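Local coordinates for protein aminofutalosine deaminase (Helicobacter pylori, PDB 7LKK) that hydrolytically deaminates aminofutalosine in the menaquinone pathway, using a bound metal ion in an amidohydrolase-type active site, at residues 218-223 / 264-269. Sequence-based numbering, arbitrary orientation. Where two conformers were deposited one is given.
With FE (Fe (III) ion), chain E; MCF ((8R)-3-(5-S-methyl-5-thio-beta-D-ribofuranosyl)-3,6,7,8-tetrahydroimidazo[4,5-d][1,3]diazepin-8-ol), chain J.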
ATOM      1  N   LEU A 218      -2.957 -23.404 -18.888  0.88 19.07           N
ATOM      2  CA  LEU A 218      -2.638 -23.993 -17.595  0.88 19.60           C
ATOM      3  C   LEU A 218      -2.148 -22.914 -16.641  0.88 19.55           C
ATOM      4  O   LEU A 218      -1.626 -21.877 -17.059  0.88 20.34           O
ATOM      5  CB  LEU A 218      -1.577 -25.099 -17.717  0.88 17.52           C
ATOM      6  CG  LEU A 218      -2.067 -26.441 -18.266  0.88 20.43           C
ATOM      7  CD1 LEU A 218      -0.902 -27.268 -18.790  0.88 19.03           C
ATOM      8  CD2 LEU A 218      -2.842 -27.206 -17.202  0.88 18.33           C
ATOM      9  N   SER A 219      -2.328 -23.172 -15.349  1.00 18.59           N
ATOM     10  CA  SER A 219      -1.883 -22.267 -14.302  1.00 19.57           C
ATOM     11  C   SER A 219      -1.492 -23.104 -13.095  1.00 19.65           C
ATOM     12  O   SER A 219      -2.012 -24.206 -12.898  1.00 16.15           O
ATOM     13  CB  SER A 219      -2.966 -21.246 -13.931  1.00 21.24           C
ATOM     14  OG  SER A 219      -2.487 -20.311 -12.980  1.00 20.69           O
ATOM     15  N   THR A 220      -0.565 -22.583 -12.297  1.00 19.71           N
ATOM     16  CA  THR A 220      -0.101 -23.310 -11.125  1.00 18.20           C
ATOM     17  C   THR A 220       0.563 -22.341 -10.157  1.00 18.58           C
ATOM     18  O   THR A 220       1.131 -21.325 -10.567  1.00 18.15           O
ATOM     19  CB  THR A 220       0.871 -24.436 -11.514  1.00 19.40           C
ATOM     20  OG1 THR A 220       1.221 -25.198 -10.352  1.00 24.08           O
ATOM     21  CG2 THR A 220       2.133 -23.872 -12.155  1.00 19.84           C
ATOM     22  N   HIS A 221       0.457 -22.655  -8.866  1.00 17.20           N
ATOM     23  CA  HIS A 221       1.211 -21.958  -7.831  1.00 20.30           C
ATOM     24  C   HIS A 221       2.579 -22.614  -7.702  1.00 22.43           C
ATOM     25  O   HIS A 221       2.674 -23.842  -7.609  1.00 21.55           O
ATOM     26  CB  HIS A 221       0.475 -22.000  -6.492  1.00 17.37           C
ATOM     27  CG  HIS A 221      -0.902 -21.414  -6.539  1.00 19.33           C
ATOM     28  ND1 HIS A 221      -2.035 -22.186  -6.678  1.00 19.41           N
ATOM     29  CD2 HIS A 221      -1.328 -20.131  -6.465  1.00 23.65           C
ATOM     30  CE1 HIS A 221      -3.100 -21.404  -6.687  1.00 18.51           C
ATOM     31  NE2 HIS A 221      -2.699 -20.152  -6.559  1.00 23.80           N
ATOM     32  N   PHE A 222       3.636 -21.803  -7.699  1.00 18.59           N
ATOM     33  CA  PHE A 222       4.993 -22.339  -7.733  1.00 18.27           C
ATOM     34  C   PHE A 222       5.874 -21.609  -6.732  1.00 24.34           C
ATOM     35  O   PHE A 222       6.014 -20.385  -6.808  1.00 17.90           O
ATOM     36  CB  PHE A 222       5.585 -22.229  -9.142  1.00 20.84           C
ATOM     37  CG  PHE A 222       6.885 -22.955  -9.303  1.00 21.07           C
ATOM     38  CD1 PHE A 222       6.961 -24.319  -9.076  1.00 22.73           C
ATOM     39  CD2 PHE A 222       8.034 -22.275  -9.673  1.00 18.18           C
ATOM     40  CE1 PHE A 222       8.158 -24.991  -9.215  1.00 23.53           C
ATOM     41  CE2 PHE A 222       9.233 -22.943  -9.815  1.00 18.98           C
ATOM     42  CZ  PHE A 222       9.296 -24.302  -9.587  1.00 21.13           C
ATOM     43  N   LEU A 223       6.468 -22.370  -5.810  1.00 21.82           N
ATOM     44  CA  LEU A 223       7.493 -21.896  -4.875  1.00 19.92           C
ATOM     45  C   LEU A 223       7.091 -20.571  -4.226  1.00 22.62           C
ATOM     46  O   LEU A 223       7.781 -19.551  -4.312  1.00 19.82           O
ATOM     47  CB  LEU A 223       8.854 -21.804  -5.575  1.00 18.70           C
ATOM     48  CG  LEU A 223       9.348 -23.154  -6.121  1.00 20.24           C
ATOM     49  CD1 LEU A 223      10.792 -23.086  -6.600  1.00 18.57           C
ATOM     50  CD2 LEU A 223       9.190 -24.253  -5.081  1.00 20.85           C
ATOM     51  N   ASP A 264       9.328 -29.608 -15.335  1.00 23.15           N
ATOM     52  CA  ASP A 264       9.404 -30.342 -16.594  1.00 21.51           C
ATOM     53  C   ASP A 264       8.060 -30.915 -17.028  1.00 23.82           C
ATOM     54  O   ASP A 264       7.868 -31.159 -18.224  1.00 20.60           O
ATOM     55  CB  ASP A 264      10.439 -31.463 -16.489  1.00 24.82           C
ATOM     56  CG  ASP A 264      11.856 -30.936 -16.383  1.00 29.84           C
ATOM     57  OD1 ASP A 264      12.045 -29.703 -16.471  1.00 29.79           O
ATOM     58  OD2 ASP A 264      12.783 -31.756 -16.206  1.00 32.72           O
ATOM     59  N   MET A 265       7.130 -31.131 -16.092  1.00 20.59           N
ATOM     60  CA  MET A 265       5.797 -31.599 -16.466  1.00 20.65           C
ATOM     61  C   MET A 265       5.119 -30.652 -17.446  1.00 20.13           C
ATOM     62  O   MET A 265       4.329 -31.093 -18.288  1.00 18.21           O
ATOM     63  CB  MET A 265       4.919 -31.759 -15.226  1.00 18.24           C
ATOM     64  CG  MET A 265       5.268 -32.928 -14.329  1.00 21.43           C
ATOM     65  SD  MET A 265       3.935 -33.241 -13.154  1.00 20.36           S
ATOM     66  CE  MET A 265       3.763 -31.618 -12.414  1.00 23.82           C
ATOM     67  N   PHE A 266       5.397 -29.354 -17.341  1.00 18.71           N
ATOM     68  CA  PHE A 266       4.761 -28.338 -18.165  1.00 19.89           C
ATOM     69  C   PHE A 266       5.574 -28.002 -19.411  1.00 19.93           C
ATOM     70  O   PHE A 266       5.336 -26.959 -20.029  1.00 19.11           O
ATOM     71  CB  PHE A 266       4.512 -27.076 -17.335  1.00 18.06           C
ATOM     72  CG  PHE A 266       3.672 -27.315 -16.110  1.00 14.50           C
ATOM     73  CD1 PHE A 266       2.296 -27.164 -16.159  1.00 15.06           C
ATOM     74  CD2 PHE A 266       4.257 -27.700 -14.916  1.00 16.92           C
ATOM     75  CE1 PHE A 266       1.519 -27.389 -15.038  1.00 16.84           C
ATOM     76  CE2 PHE A 266       3.485 -27.928 -13.790  1.00 19.33           C
ATOM     77  CZ  PHE A 266       2.115 -27.770 -13.851  1.00 17.21           C
ATOM     78  N   LYS A 267       6.517 -28.864 -19.784  1.00 21.00           N
ATOM     79  CA  LYS A 267       7.346 -28.633 -20.960  1.00 24.52           C
ATOM     80  C   LYS A 267       6.488 -28.426 -22.202  1.00 21.22           C
ATOM     81  O   LYS A 267       5.552 -29.188 -22.461  1.00 23.83           O
ATOM     82  CB  LYS A 267       8.300 -29.813 -21.163  1.00 24.11           C
ATOM     83  CG  LYS A 267       9.122 -29.746 -22.435  1.00 27.49           C
ATOM     84  CD  LYS A 267      10.329 -30.664 -22.359  1.00 32.84           C
ATOM     85  CE  LYS A 267      10.345 -31.658 -23.508  1.00 31.93           C
ATOM     86  NZ  LYS A 267       9.531 -32.869 -23.204  1.00 41.97           N
ATOM     87  N   ASP A 268       6.816 -27.385 -22.967  1.00 24.97           N
ATOM     88  CA  ASP A 268       6.125 -27.035 -24.208  1.00 27.84           C
ATOM     89  C   ASP A 268       4.621 -26.868 -23.983  1.00 26.90           C
ATOM     90  O   ASP A 268       3.789 -27.520 -24.615  1.00 25.94           O
ATOM     91  CB  ASP A 268       6.402 -28.076 -25.297  1.00 31.87           C
ATOM     92  CG  ASP A 268       7.882 -28.249 -25.582  1.00 32.82           C
ATOM     93  OD1 ASP A 268       8.375 -29.393 -25.512  1.00 34.45           O
ATOM     94  OD2 ASP A 268       8.554 -27.241 -25.880  1.00 39.05           O
ATOM     95  N   THR A 269       4.285 -25.962 -23.065  1.00 22.72           N
ATOM     96  CA  THR A 269       2.901 -25.635 -22.756  1.00 20.59           C
ATOM     97  C   THR A 269       2.765 -24.123 -22.626  1.00 23.72           C
ATOM     98  O   THR A 269       3.751 -23.387 -22.608  1.00 23.13           O
ATOM     99  CB  THR A 269       2.421 -26.309 -21.460  1.00 25.07           C
ATOM    100  OG1 THR A 269       3.306 -25.964 -20.386  1.00 21.80           O
ATOM    101  CG2 THR A 269       2.373 -27.825 -21.612  1.00 21.24           C
TER
HETATM  102 FE    FE E 501      -3.913 -18.192  -6.022  1.00 27.30          FE
HETATM  103  O8  MCF J 506      -2.788 -18.471  -4.441  1.00 30.79           O
HETATM  104  C8  MCF J 506      -3.245 -18.141  -3.154  1.00 28.39           C
HETATM  105  C7  MCF J 506      -2.260 -18.539  -2.060  1.00 25.65           C
HETATM  106  N6  MCF J 506      -1.531 -19.726  -2.432  1.00 25.30           N
HETATM  107  C5  MCF J 506      -2.253 -20.886  -2.905  1.00 26.51           C
HETATM  108  N4  MCF J 506      -3.699 -20.987  -3.071  1.00 24.69           N
HETATM  109  C10 MCF J 506      -4.836 -20.069  -2.813  1.00 25.35           C
HETATM  110  C9  MCF J 506      -4.654 -18.700  -2.863  1.00 24.50           C
HETATM  111  N1  MCF J 506      -5.823 -18.132  -2.605  1.00 26.38           N
HETATM  112  C2  MCF J 506      -6.742 -19.076  -2.410  1.00 26.43           C
HETATM  113  N3  MCF J 506      -6.134 -20.258  -2.550  1.00 23.54           N
HETATM  114  C1S MCF J 506      -6.847 -21.562  -2.387  1.00 29.09           C
HETATM  115  C2S MCF J 506      -6.474 -22.619  -3.452  1.00 28.97           C
HETATM  116  O2S MCF J 506      -7.214 -22.445  -4.584  1.00 23.50           O
HETATM  117  O4S MCF J 506      -6.513 -22.108  -1.278  1.00 27.92           O
HETATM  118  C4S MCF J 506      -6.721 -23.701  -1.483  1.00 29.99           C
HETATM  119  C3S MCF J 506      -6.855 -23.921  -2.760  1.00 29.79           C
HETATM  120  O3S MCF J 506      -8.294 -24.256  -3.061  1.00 30.91           O
HETATM  121  C5S MCF J 506      -5.511 -24.440  -0.940  1.00 31.10           C
HETATM  122  S5S MCF J 506      -6.017 -26.077  -0.337  1.00 38.43           S
HETATM  123  C6S MCF J 506      -4.557 -27.152  -0.232  1.00 34.28           C
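Phe-266 packs against Leu-218 and Thr-220 on the outer side of the TIM-like barrel of the amidohydrolase family, where the turn after helix 259-264 leads into strand 269-275, a parallel neighbour of strand 218-222. The turn, type I from Asp-264 to Lys-267, is closed by Lys-267 N bonding to Asp-264 O at 3.1 Å and presents the phenylalanine to the barrel wall. From CB, which points toward the strand, chi1 of -57° sets CG anti to the carbonyl carbon, and the ring extends toward strand 218-222. Its CD1 meets CD1 of Leu-218 at 4.1 Å, the methyl arriving at the ring edge, near its plane. Farther out, Phe-266 CZ lies 4.3 Å from Thr-220 CG2, which approaches obliquely. A long flat side chain suits this place because it can touch two strand residues that point the same way. Leu-218 CD1 also lies 4.4 Å from Thr-269 CG2; a branched apolar side chain suits the spot, meeting the ring edge, this methyl and Ala-211 of helix 201-213 together. Threonine suits position 220 by being two-faced: its CG2 methyl joins the apolar contact, while OG1 is hydrogen-bonded to Tyr-262 and to the carbonyl of Val-193. The next residue, His-221, turns inward to the active site. Its ND1 is hydrogen-bonded to the carbonyl of His-194, which helps to fix the ring's rotation and leaves the other nitrogen for the metal. One ring face lies under C5 of the coformycin inhibitor. His-221 NE2 binds the iron at 2.4 Å, and O8 of the inhibitor ligates the same iron.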